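Long-range contact in dTDP Sugar Isomerase (Desulfovibrio desulfuricans subsp. desulfuricans str. G20, PDB 3EJK), which probably catalyses the epimerization at C3' and C5' of a dTDP-4-keto-6-deoxy sugar, on the route to dTDP-L-rhamnose: residues A[18-23]-A[96-101]. Sequence-based numbering, arbitrary orientation. Where two conformers were deposited one is given.
Sequences LPVEGA and SPTSGR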
loop_
_atom_site.group_PDB
_atom_site.type_symbol
_atom_site.label_atom_id
_atom_site.label_comp_id
_atom_site.label_asym_id
_atom_site.label_seq_id
_atom_site.Cartn_x
_atom_site.Cartn_y
_atom_site.Cartn_z
ATOM N N LEU A 18 -0.234 23.229 4.951
ATOM C CA LEU A 18 -1.245 23.101 6.001
ATOM C C LEU A 18 -0.864 24.012 7.143
ATOM O O LEU A 18 0.233 24.570 7.137
ATOM C CB LEU A 18 -1.327 21.659 6.448
ATOM C CG LEU A 18 -1.806 20.651 5.408
ATOM C CD1 LEU A 18 -1.457 19.215 5.837
ATOM C CD2 LEU A 18 -3.309 20.833 5.169
ATOM N N PRO A 19 -1.755 24.176 8.125
ATOM C CA PRO A 19 -1.481 25.129 9.187
ATOM C C PRO A 19 -0.386 24.693 10.134
ATOM O O PRO A 19 -0.038 25.425 11.053
ATOM C CB PRO A 19 -2.820 25.248 9.907
ATOM C CG PRO A 19 -3.822 24.852 8.869
ATOM C CD PRO A 19 -3.155 23.737 8.146
ATOM N N VAL A 20 0.130 23.496 9.911
ATOM C CA VAL A 20 1.285 23.008 10.682
ATOM C C VAL A 20 2.454 23.029 9.705
ATOM O O VAL A 20 2.399 22.418 8.636
ATOM C CB VAL A 20 1.127 21.589 11.315
ATOM C CG1 VAL A 20 2.476 21.087 11.819
ATOM C CG2 VAL A 20 0.129 21.604 12.479
ATOM N N GLU A 21 3.489 23.770 10.089
ATOM C CA GLU A 21 4.701 23.928 9.283
ATOM C C GLU A 21 5.281 22.599 8.868
ATOM O O GLU A 21 5.509 21.717 9.705
ATOM C CB GLU A 21 5.776 24.706 10.061
ATOM C CG GLU A 21 7.064 24.869 9.288
ATOM C CD GLU A 21 6.897 25.827 8.134
ATOM O OE1 GLU A 21 6.586 27.004 8.403
ATOM O OE2 GLU A 21 7.080 25.418 6.971
ATOM N N GLY A 22 5.524 22.494 7.581
ATOM C CA GLY A 22 6.134 21.327 6.963
ATOM C C GLY A 22 5.169 20.244 6.537
ATOM O O GLY A 22 5.524 19.330 5.785
ATOM N N ALA A 23 3.959 20.307 7.073
ATOM C CA ALA A 23 2.930 19.324 6.707
ATOM C C ALA A 23 2.423 19.727 5.320
ATOM O O ALA A 23 2.170 20.898 5.041
ATOM C CB ALA A 23 1.821 19.286 7.710
ATOM N N SER A 96 8.926 26.136 16.419
ATOM C CA SER A 96 8.168 26.179 15.156
ATOM C C SER A 96 7.333 27.452 15.008
ATOM O O SER A 96 6.706 27.914 15.943
ATOM C CB SER A 96 7.232 24.970 15.022
ATOM O OG SER A 96 6.412 25.102 13.872
ATOM N N PRO A 97 7.290 28.004 13.799
ATOM C CA PRO A 97 6.479 29.203 13.637
ATOM C C PRO A 97 4.989 28.904 13.731
ATOM O O PRO A 97 4.185 29.819 13.746
ATOM C CB PRO A 97 6.857 29.704 12.247
ATOM C CG PRO A 97 7.367 28.517 11.535
ATOM C CD PRO A 97 7.970 27.608 12.555
ATOM N N THR A 98 4.640 27.629 13.808
ATOM C CA THR A 98 3.237 27.220 13.958
ATOM C C THR A 98 3.112 26.397 15.226
ATOM O O THR A 98 2.258 25.559 15.367
ATOM C CB THR A 98 2.690 26.404 12.763
ATOM O OG1 THR A 98 3.429 25.174 12.614
ATOM C CG2 THR A 98 2.745 27.219 11.459
ATOM N N SER A 99 3.994 26.662 16.163
ATOM C CA SER A 99 3.946 25.967 17.451
ATOM C C SER A 99 2.551 26.037 18.085
ATOM O O SER A 99 1.938 27.091 18.197
ATOM C CB SER A 99 4.963 26.564 18.426
ATOM O OG SER A 99 4.999 25.831 19.641
ATOM N N GLY A 100 2.078 24.892 18.531
ATOM C CA GLY A 100 0.809 24.815 19.244
ATOM C C GLY A 100 -0.415 24.661 18.379
ATOM O O GLY A 100 -1.503 24.456 18.891
ATOM N N ARG A 101 -0.228 24.751 17.068
ATOM C CA ARG A 101 -1.345 24.630 16.116
ATOM C C ARG A 101 -1.704 23.219 15.699
ATOM O O ARG A 101 -0.887 22.303 15.764
ATOM C CB ARG A 101 -1.074 25.499 14.866
ATOM C CG ARG A 101 -1.058 26.952 15.253
ATOM C CD ARG A 101 -0.607 27.903 14.202
ATOM N NE ARG A 101 -0.346 29.200 14.843
ATOM C CZ ARG A 101 0.165 30.274 14.244
ATOM N NH1 ARG A 101 0.480 30.258 12.954
ATOM N NH2 ARG A 101 0.353 31.380 14.952
HETATM O O HOH W 1 -0.803 27.936 10.985
#
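A single direct hydrogen bond joins the two loops: the backbone N of Glu21 donates to OG1 of Thr98 at 2.9 Å, and the bond is almost perfectly straight (177°). Thr98 places OG1 between its own backbone N and carbonyl carbon (chi1 62°), which turns the hydroxyl to the Glu21 amide and sets the methyl CG2 beside O of Pro19, 3.3 Å away. The same hydroxyl is also hydrogen-bonded to Asp91, so the Glu21 amide points to an oxygen that has a second partner. Asp91 holds OG of Ser96 as well, and that oxygen accepts from the backbone N of Thr98 at 3.1 Å, forming an ST turn leading into Thr98.

A water provides a second polar link. It donates to O of Pro19 at 2.6 Å and accepts a weak bond from NH1 of Arg101, whose chain runs extended from CG to NE and carries the guanidinium past the contact; O of Pro97 lies over one face of that group, offset toward its rim.

Among the van der Waals contacts, CG2 of Val20, the buried member of the contact, rests on O of Arg101 at 3.5 Å, while its side chain also packs on Ala103 of strand 102-108. In one of its two conformers, the exposed Glu21 crosses the ring of Pro97 at about a right angle, a tentative contact.

A type II turn from Val20 to Ala23 meets, through its first two residues, a pair of overlapping turns, type I from Ser96 to Ser99 and type II from Thr98 to Arg101. Two surface connections of a cupin-type beta fold thus come together, one between strands 16-17 and 24-31, the other between 84-90 and 102-108, strands of its two antiparallel sheets.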